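RNA polymerase ECF-subfamily sigma factor (Streptomyces venezuelae, PDB 6DXO) probably directs RNA polymerase to promoters as an ECF sigma factor of aerial mycelium formation, and is bound by the anti-sigma factor RsbN in this complex. Local coordinates at residues Y29-V34 with A38-L43; L109-G114 with T133-A138. All blocks are in the same frame, centred on the assembly; numbering follows the deposited sequence.

Contact 1: Y29-V34 with A38-L43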
ATOM      1  N   TYR A  29      -3.917   0.278   9.835  1.00 11.45           N
ATOM      2  CA  TYR A  29      -5.165   0.796  10.390  1.00 15.48           C
ATOM      3  C   TYR A  29      -6.328  -0.176  10.113  1.00 22.04           C
ATOM      4  O   TYR A  29      -7.150  -0.488  11.003  1.00 19.05           O
ATOM      5  CB  TYR A  29      -5.454   2.189   9.824  1.00 16.00           C
ATOM      6  CG  TYR A  29      -6.859   2.659  10.173  1.00 21.15           C
ATOM      7  CD1 TYR A  29      -7.146   3.177  11.436  1.00 18.95           C
ATOM      8  CD2 TYR A  29      -7.902   2.531   9.255  1.00 23.09           C
ATOM      9  CE1 TYR A  29      -8.448   3.608  11.764  1.00 16.51           C
ATOM     10  CE2 TYR A  29      -9.201   2.950   9.582  1.00 23.61           C
ATOM     11  CZ  TYR A  29      -9.459   3.468  10.834  1.00 18.98           C
ATOM     12  OH  TYR A  29     -10.748   3.857  11.158  1.00 24.06           O
ATOM     13  N   ILE A  30      -6.376  -0.675   8.884  1.00 15.15           N
ATOM     14  CA  ILE A  30      -7.446  -1.556   8.428  1.00 16.37           C
ATOM     15  C   ILE A  30      -7.341  -2.963   9.052  1.00 17.14           C
ATOM     16  O   ILE A  30      -8.354  -3.563   9.419  1.00 21.88           O
ATOM     17  CB  ILE A  30      -7.461  -1.652   6.875  1.00 13.76           C
ATOM     18  CG1 ILE A  30      -7.806  -0.289   6.247  1.00 16.12           C
ATOM     19  CG2 ILE A  30      -8.448  -2.692   6.377  1.00 15.37           C
ATOM     20  CD1 ILE A  30      -7.817  -0.305   4.711  1.00 15.43           C
ATOM     21  N   TYR A  31      -6.108  -3.450   9.185  1.00 14.67           N
ATOM     22  CA  TYR A  31      -5.809  -4.850   9.525  1.00 17.26           C
ATOM     23  C   TYR A  31      -6.592  -5.337  10.740  1.00 19.38           C
ATOM     24  O   TYR A  31      -7.106  -6.462  10.762  1.00 22.74           O
ATOM     25  CB  TYR A  31      -4.314  -4.963   9.844  1.00 22.45           C
ATOM     26  CG  TYR A  31      -3.788  -6.371  10.003  1.00 19.46           C
ATOM     27  CD1 TYR A  31      -3.408  -7.103   8.899  1.00 24.70           C
ATOM     28  CD2 TYR A  31      -3.642  -6.960  11.264  1.00 21.12           C
ATOM     29  CE1 TYR A  31      -2.908  -8.399   9.023  1.00 29.94           C
ATOM     30  CE2 TYR A  31      -3.145  -8.267  11.391  1.00 19.53           C
ATOM     31  CZ  TYR A  31      -2.779  -8.970  10.271  1.00 28.49           C
ATOM     32  OH  TYR A  31      -2.281 -10.265  10.379  1.00 26.23           O
ATOM     33  N   TYR A  32      -6.653  -4.482  11.754  1.00 17.59           N
ATOM     34  CA  TYR A  32      -7.178  -4.883  13.050  1.00 22.67           C
ATOM     35  C   TYR A  32      -8.686  -4.684  13.111  1.00 22.74           C
ATOM     36  O   TYR A  32      -9.316  -5.010  14.126  1.00 29.32           O
ATOM     37  CB  TYR A  32      -6.461  -4.123  14.182  1.00 23.54           C
ATOM     38  CG  TYR A  32      -4.958  -4.386  14.283  1.00 18.97           C
ATOM     39  CD1 TYR A  32      -4.454  -5.375  15.115  1.00 19.60           C
ATOM     40  CD2 TYR A  32      -4.047  -3.613  13.561  1.00 17.73           C
ATOM     41  CE1 TYR A  32      -3.064  -5.599  15.217  1.00 18.59           C
ATOM     42  CE2 TYR A  32      -2.680  -3.834  13.649  1.00 20.29           C
ATOM     43  CZ  TYR A  32      -2.197  -4.809  14.482  1.00 19.95           C
ATOM     44  OH  TYR A  32      -0.829  -5.010  14.556  1.00 24.31           O
ATOM     45  N   ARG A  33      -9.259  -4.178  12.018  1.00 19.02           N
ATOM     46  CA  ARG A  33     -10.675  -3.816  11.945  1.00 17.70           C
ATOM     47  C   ARG A  33     -11.495  -4.690  11.010  1.00 27.11           C
ATOM     48  O   ARG A  33     -12.696  -4.473  10.854  1.00 31.16           O
ATOM     49  CB  ARG A  33     -10.845  -2.337  11.547  1.00 23.41           C
ATOM     50  CG  ARG A  33     -10.381  -1.405  12.628  1.00 24.84           C
ATOM     51  CD  ARG A  33     -10.261   0.040  12.152  1.00 21.09           C
ATOM     52  NE  ARG A  33      -9.988   0.927  13.281  1.00 23.27           N
ATOM     53  CZ  ARG A  33      -8.813   1.046  13.895  1.00 24.83           C
ATOM     54  NH1 ARG A  33      -7.759   0.335  13.504  1.00 24.64           N
ATOM     55  NH2 ARG A  33      -8.694   1.880  14.921  1.00 29.00           N
ATOM     56  N   VAL A  34     -10.862  -5.688  10.403  1.00 21.42           N
ATOM     57  CA  VAL A  34     -11.578  -6.555   9.488  1.00 23.28           C
ATOM     58  C   VAL A  34     -11.193  -7.996   9.734  1.00 25.00           C
ATOM     59  O   VAL A  34     -10.214  -8.283  10.428  1.00 25.30           O
ATOM     60  CB  VAL A  34     -11.304  -6.204   8.010  1.00 26.45           C
ATOM     61  CG1 VAL A  34     -11.734  -4.774   7.719  1.00 25.81           C
ATOM     62  CG2 VAL A  34      -9.841  -6.442   7.665  1.00 23.47           C
ATOM     63  N   ALA A  38      -6.713 -10.861   3.435  1.00 29.23           N
ATOM     64  CA  ALA A  38      -7.200 -10.570   2.088  1.00 31.88           C
ATOM     65  C   ALA A  38      -8.152  -9.362   2.050  1.00 27.63           C
ATOM     66  O   ALA A  38      -8.058  -8.503   1.175  1.00 24.78           O
ATOM     67  CB  ALA A  38      -7.875 -11.804   1.491  1.00 33.85           C
ATOM     68  N   THR A  39      -9.084  -9.307   2.991  1.00 24.41           N
ATOM     69  CA  THR A  39      -9.970  -8.156   3.085  1.00 22.57           C
ATOM     70  C   THR A  39      -9.186  -6.884   3.385  1.00 23.34           C
ATOM     71  O   THR A  39      -9.430  -5.836   2.776  1.00 22.17           O
ATOM     72  CB  THR A  39     -11.069  -8.373   4.139  1.00 24.88           C
ATOM     73  OG1 THR A  39     -11.871  -9.499   3.749  1.00 32.13           O
ATOM     74  CG2 THR A  39     -11.944  -7.143   4.256  1.00 29.63           C
ATOM     75  N   ALA A  40      -8.225  -6.982   4.298  1.00 18.77           N
ATOM     76  CA  ALA A  40      -7.401  -5.819   4.646  1.00 15.87           C
ATOM     77  C   ALA A  40      -6.595  -5.335   3.426  1.00 18.32           C
ATOM     78  O   ALA A  40      -6.474  -4.131   3.176  1.00 17.17           O
ATOM     79  CB  ALA A  40      -6.489  -6.129   5.817  1.00 16.79           C
ATOM     80  N   GLU A  41      -6.077  -6.279   2.649  1.00 17.85           N
ATOM     81  CA  GLU A  41      -5.331  -5.935   1.436  1.00 21.00           C
ATOM     82  C   GLU A  41      -6.247  -5.266   0.421  1.00 19.09           C
ATOM     83  O   GLU A  41      -5.884  -4.246  -0.176  1.00 19.93           O
ATOM     84  CB  GLU A  41      -4.681  -7.184   0.812  1.00 23.46           C
ATOM     85  CG  GLU A  41      -3.594  -7.831   1.678  1.00 20.03           C
ATOM     86  CD  GLU A  41      -3.233  -9.249   1.232  1.00 29.05           C
ATOM     87  OE1 GLU A  41      -3.886  -9.778   0.313  1.00 30.57           O
ATOM     88  OE2 GLU A  41      -2.288  -9.825   1.806  1.00 27.69           O
ATOM     89  N   ASP A  42      -7.435  -5.837   0.220  1.00 17.95           N
ATOM     90  CA  ASP A  42      -8.391  -5.306  -0.752  1.00 21.66           C
ATOM     91  C   ASP A  42      -8.864  -3.892  -0.410  1.00 22.52           C
ATOM     92  O   ASP A  42      -8.940  -3.023  -1.285  1.00 22.90           O
ATOM     93  CB  ASP A  42      -9.600  -6.233  -0.910  1.00 31.96           C
ATOM     94  CG  ASP A  42      -9.270  -7.508  -1.673  1.00 47.44           C
ATOM     95  OD1 ASP A  42      -8.170  -7.587  -2.266  1.00 43.65           O
ATOM     96  OD2 ASP A  42     -10.121  -8.427  -1.686  1.00 51.74           O
ATOM     97  N   LEU A  43      -9.186  -3.661   0.858  1.00 17.88           N
ATOM     98  CA  LEU A  43      -9.605  -2.331   1.281  1.00 18.92           C
ATOM     99  C   LEU A  43      -8.439  -1.326   1.257  1.00 17.64           C
ATOM    100  O   LEU A  43      -8.643  -0.122   1.156  1.00 19.05           O
ATOM    101  CB  LEU A  43     -10.295  -2.373   2.658  1.00 20.75           C
ATOM    102  CG  LEU A  43     -11.636  -3.116   2.743  1.00 27.08           C
ATOM    103  CD1 LEU A  43     -12.194  -3.037   4.164  1.00 28.61           C
ATOM    104  CD2 LEU A  43     -12.643  -2.583   1.748  1.00 28.21           C
TER

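Contact 2: L109-G114 with T133-A138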
ATOM      1  N   LEU A 109       5.908 -12.080  -9.802  1.00 16.18           N
ATOM      2  CA  LEU A 109       7.365 -12.181  -9.869  1.00 14.00           C
ATOM      3  C   LEU A 109       7.887 -12.242 -11.308  1.00 16.85           C
ATOM      4  O   LEU A 109       8.838 -11.547 -11.644  1.00 17.86           O
ATOM      5  CB  LEU A 109       7.845 -13.398  -9.087  1.00 17.37           C
ATOM      6  CG  LEU A 109       7.689 -13.415  -7.563  1.00 17.76           C
ATOM      7  CD1 LEU A 109       7.859 -14.846  -7.080  1.00 18.24           C
ATOM      8  CD2 LEU A 109       8.688 -12.503  -6.897  1.00 20.43           C
ATOM      9  N   ARG A 110       7.280 -13.085 -12.145  1.00 18.07           N
ATOM     10  CA  ARG A 110       7.781 -13.275 -13.518  1.00 17.78           C
ATOM     11  C   ARG A 110       7.575 -12.061 -14.418  1.00 25.11           C
ATOM     12  O   ARG A 110       8.474 -11.667 -15.174  1.00 22.03           O
ATOM     13  CB  ARG A 110       7.122 -14.492 -14.182  1.00 21.42           C
ATOM     14  CG  ARG A 110       7.555 -15.831 -13.623  1.00 17.24           C
ATOM     15  CD  ARG A 110       8.893 -16.289 -14.206  1.00 21.41           C
ATOM     16  NE  ARG A 110       8.762 -16.644 -15.615  1.00 24.88           N
ATOM     17  CZ  ARG A 110       9.384 -16.030 -16.615  1.00 31.94           C
ATOM     18  NH1 ARG A 110      10.210 -15.018 -16.379  1.00 33.02           N
ATOM     19  NH2 ARG A 110       9.184 -16.434 -17.858  1.00 36.87           N
ATOM     20  N   PHE A 111       6.387 -11.473 -14.352  1.00 23.27           N
ATOM     21  CA  PHE A 111       6.012 -10.505 -15.373  1.00 21.98           C
ATOM     22  C   PHE A 111       5.931  -9.078 -14.850  1.00 27.63           C
ATOM     23  O   PHE A 111       6.299  -8.145 -15.550  1.00 33.05           O
ATOM     24  CB  PHE A 111       4.722 -10.943 -16.064  1.00 23.10           C
ATOM     25  CG  PHE A 111       4.789 -12.344 -16.609  1.00 24.00           C
ATOM     26  CD1 PHE A 111       3.899 -13.318 -16.173  1.00 30.32           C
ATOM     27  CD2 PHE A 111       5.775 -12.699 -17.520  1.00 26.46           C
ATOM     28  CE1 PHE A 111       3.971 -14.618 -16.661  1.00 32.80           C
ATOM     29  CE2 PHE A 111       5.853 -14.002 -18.010  1.00 34.09           C
ATOM     30  CZ  PHE A 111       4.950 -14.958 -17.580  1.00 32.16           C
ATOM     31  N   LEU A 112       5.484  -8.913 -13.612  1.00 21.47           N
ATOM     32  CA  LEU A 112       5.468  -7.576 -13.010  1.00 23.16           C
ATOM     33  C   LEU A 112       6.833  -7.172 -12.439  1.00 30.11           C
ATOM     34  O   LEU A 112       7.180  -6.000 -12.436  1.00 36.06           O
ATOM     35  CB  LEU A 112       4.368  -7.467 -11.953  1.00 22.71           C
ATOM     36  CG  LEU A 112       2.946  -7.582 -12.514  1.00 26.44           C
ATOM     37  CD1 LEU A 112       1.913  -7.492 -11.402  1.00 28.68           C
ATOM     38  CD2 LEU A 112       2.687  -6.510 -13.572  1.00 32.42           C
ATOM     39  N   GLN A 113       7.620  -8.144 -11.977  1.00 19.62           N
ATOM     40  CA  GLN A 113       8.939  -7.833 -11.435  1.00 17.50           C
ATOM     41  C   GLN A 113      10.048  -8.156 -12.443  1.00 21.00           C
ATOM     42  O   GLN A 113      11.193  -7.728 -12.292  1.00 22.71           O
ATOM     43  CB  GLN A 113       9.164  -8.635 -10.157  1.00 21.88           C
ATOM     44  CG  GLN A 113       8.248  -8.208  -9.033  1.00 24.81           C
ATOM     45  CD  GLN A 113       8.858  -7.142  -8.192  1.00 25.35           C
ATOM     46  OE1 GLN A 113       8.997  -5.996  -8.622  1.00 33.82           O
ATOM     47  NE2 GLN A 113       9.239  -7.508  -6.976  1.00 31.76           N
ATOM     48  N   GLY A 114       9.701  -8.937 -13.455  1.00 22.52           N
ATOM     49  CA  GLY A 114      10.666  -9.330 -14.461  1.00 18.07           C
ATOM     50  C   GLY A 114      11.685 -10.371 -14.019  1.00 23.70           C
ATOM     51  O   GLY A 114      12.765 -10.458 -14.611  1.00 21.21           O
ATOM     52  N   THR A 133       5.328 -24.992 -15.277  1.00 28.77           N
ATOM     53  CA  THR A 133       3.951 -25.455 -15.186  1.00 28.15           C
ATOM     54  C   THR A 133       3.056 -24.368 -14.587  1.00 29.18           C
ATOM     55  O   THR A 133       1.968 -24.084 -15.093  1.00 31.30           O
ATOM     56  CB  THR A 133       3.845 -26.723 -14.325  1.00 36.15           C
ATOM     57  OG1 THR A 133       4.574 -27.783 -14.957  1.00 35.61           O
ATOM     58  CG2 THR A 133       2.391 -27.141 -14.169  1.00 41.14           C
ATOM     59  N   LEU A 134       3.532 -23.760 -13.507  1.00 29.42           N
ATOM     60  CA  LEU A 134       2.744 -22.787 -12.757  1.00 28.24           C
ATOM     61  C   LEU A 134       2.430 -21.533 -13.558  1.00 28.46           C
ATOM     62  O   LEU A 134       1.309 -21.016 -13.506  1.00 29.35           O
ATOM     63  CB  LEU A 134       3.463 -22.424 -11.453  1.00 31.72           C
ATOM     64  CG  LEU A 134       2.759 -21.471 -10.490  1.00 28.04           C
ATOM     65  CD1 LEU A 134       1.308 -21.894 -10.257  1.00 30.10           C
ATOM     66  CD2 LEU A 134       3.528 -21.395  -9.175  1.00 31.00           C
ATOM     67  N   GLN A 135       3.412 -21.029 -14.296  1.00 27.37           N
ATOM     68  CA  GLN A 135       3.199 -19.827 -15.079  1.00 24.02           C
ATOM     69  C   GLN A 135       2.248 -20.109 -16.228  1.00 25.09           C
ATOM     70  O   GLN A 135       1.505 -19.232 -16.658  1.00 28.96           O
ATOM     71  CB  GLN A 135       4.521 -19.268 -15.603  1.00 24.09           C
ATOM     72  CG  GLN A 135       5.156 -20.076 -16.727  1.00 30.92           C
ATOM     73  CD  GLN A 135       6.476 -19.484 -17.153  1.00 31.54           C
ATOM     74  OE1 GLN A 135       6.908 -18.462 -16.617  1.00 30.11           O
ATOM     75  NE2 GLN A 135       7.124 -20.113 -18.124  1.00 29.04           N
ATOM     76  N   TYR A 136       2.266 -21.348 -16.720  1.00 31.71           N
ATOM     77  CA  TYR A 136       1.346 -21.724 -17.777  1.00 31.30           C
ATOM     78  C   TYR A 136      -0.087 -21.753 -17.254  1.00 28.34           C
ATOM     79  O   TYR A 136      -0.998 -21.203 -17.877  1.00 34.55           O
ATOM     80  CB  TYR A 136       1.736 -23.070 -18.411  1.00 29.98           C
ATOM     81  CG  TYR A 136       0.686 -23.567 -19.373  1.00 36.55           C
ATOM     82  CD1 TYR A 136       0.454 -22.908 -20.575  1.00 34.33           C
ATOM     83  CD2 TYR A 136      -0.094 -24.676 -19.070  1.00 38.82           C
ATOM     84  CE1 TYR A 136      -0.516 -23.341 -21.452  1.00 41.48           C
ATOM     85  CE2 TYR A 136      -1.070 -25.120 -19.947  1.00 41.96           C
ATOM     86  CZ  TYR A 136      -1.274 -24.449 -21.135  1.00 45.24           C
ATOM     87  OH  TYR A 136      -2.242 -24.878 -22.011  1.00 46.53           O
ATOM     88  N   ARG A 137      -0.284 -22.380 -16.099  1.00 25.04           N
ATOM     89  CA  ARG A 137      -1.617 -22.512 -15.524  1.00 28.33           C
ATOM     90  C   ARG A 137      -2.144 -21.151 -15.100  1.00 31.06           C
ATOM     91  O   ARG A 137      -3.348 -20.900 -15.141  1.00 32.96           O
ATOM     92  CB  ARG A 137      -1.601 -23.472 -14.330  1.00 33.73           C
ATOM     93  CG  ARG A 137      -1.366 -24.931 -14.709  1.00 44.32           C
ATOM     94  CD  ARG A 137      -1.148 -25.806 -13.481  1.00 53.78           C
ATOM     95  NE  ARG A 137      -1.038 -27.225 -13.824  1.00 62.37           N
ATOM     96  CZ  ARG A 137      -0.633 -28.172 -12.982  1.00 66.62           C
ATOM     97  NH1 ARG A 137      -0.286 -27.862 -11.739  1.00 67.81           N
ATOM     98  NH2 ARG A 137      -0.566 -29.434 -13.384  1.00 68.48           N
ATOM     99  N   ALA A 138      -1.233 -20.269 -14.707  1.00 32.04           N
ATOM    100  CA  ALA A 138      -1.616 -18.939 -14.241  1.00 30.07           C
ATOM    101  C   ALA A 138      -2.115 -18.059 -15.377  1.00 27.33           C
ATOM    102  O   ALA A 138      -3.154 -17.400 -15.252  1.00 32.49           O
ATOM    103  CB  ALA A 138      -0.457 -18.272 -13.500  1.00 30.15           C
TER

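Contact 1: Y29-V34 with A38-L43
V34, in the connection between helix 12-31 and helix 37-53, lays its side-chain carbons on the second helix. Its CB comes first, meeting T39 CG2 at 3.9 Å. From there the two methyls diverge. A chi1 of -60° sets CG1 beside the backbone N and leaves CG2 between the N and the carbonyl carbon, from where it reaches A40, whose CB lies 3.8 Å from V34 CG2. CG1 meets a residue three positions further along, and V34 CG1 stands 4.0 Å from L43 CD1, the two side chains passing at a slant.

I30 fills the inner part of the same interface. With its CG2 anti to the backbone N, that methyl rests against the main chain of the second helix, I30 CG2 to A40 CA measuring 3.7 Å. Its CD1 extends deeper, and I30 CD1 is 3.8 Å from L43 CB. The small methyl of A40 allows close backbones: the CA atoms of Y31 and A40 are 5.2 Å apart, and A40 CB touches Y31 CA directly.

The surroundings place this in sigma region 2. I30 also leans on A73 of helix 65-79, and L43 on V77. D42 and L43 fall in what is probably the polymerase core-binding motif; D42 pairs with R97, while the backbone O of E41 accepts a hydrogen bond from Q66 of the partner chain.

No hydrogen bond or charge pair spans the two segments, and the 264 Å² they bury rests on the fit of aliphatic carbons, with I30 CD1 also against the L43 carbonyl; nothing directional sets the register.

Contact 2: L109-G114 with T133-A138
The helix-turn-helix domain of sigma region 4 is tied together at its surface by R110, at the end of helix 101-112, and Q135, on helix 128-144. By its place in the domain, helix 128-144 is probably the promoter-recognition helix, as in other sigma factors. The backbones stand well apart, the R110 and Q135 CA atoms being 8.1 Å from each other, so side chains must bridge the distance.

Q135 does so with CG set between its backbone N and carbonyl carbon (chi1 73°) and the rest of the chain extended, which brings OE1 to the guanidinium. The main bond runs from R110 NE to Q135 OE1, 2.8 Å long and nearly straight at 164°. OE1 lies close to the guanidinium plane, and NE in turn lies in the carbonyl plane, although the two flat groups are turned 39° against each other. R110 NH2 adds a weak second bond to the same Q135 OE1, at 3.3 Å.

R110 curls to make this grip, bent at both chi2 and chi3, and also packs on V117 and T120 of helix 117-124. Its NH1 also bonds to the backbone O of L115, a second anchor that would restrict rotation of the guanidinium. With a leucine here the donors are gone, and Q135 OE1 would probably lose its mate while L115 O lost the bond from NH1.

F111 flanks the bridge: R110 CB sits over the centre of its ring, 3.8 Å above the plane, and F111 CZ approaches Q135 OE1 to 4.1 Å.

The two contacts share no helix and belong to different regions of the sigma factor, contact 1 to region 2 and contact 2 to region 4; their centres are 26 Å apart and their nearest atoms about 13 Å. Contact 1 joins helices that follow each other directly in the chain, and half of its six touching residues are buried. Contact 2 links helices separated by the first helix of the helix-turn-helix, lies at the surface and buries 118 Å², less than half as much. Chemistry follows place: aliphatic carbons carry the partly buried join, whereas one strong and one weak hydrogen bond between long polar side chains span the wider surface gap.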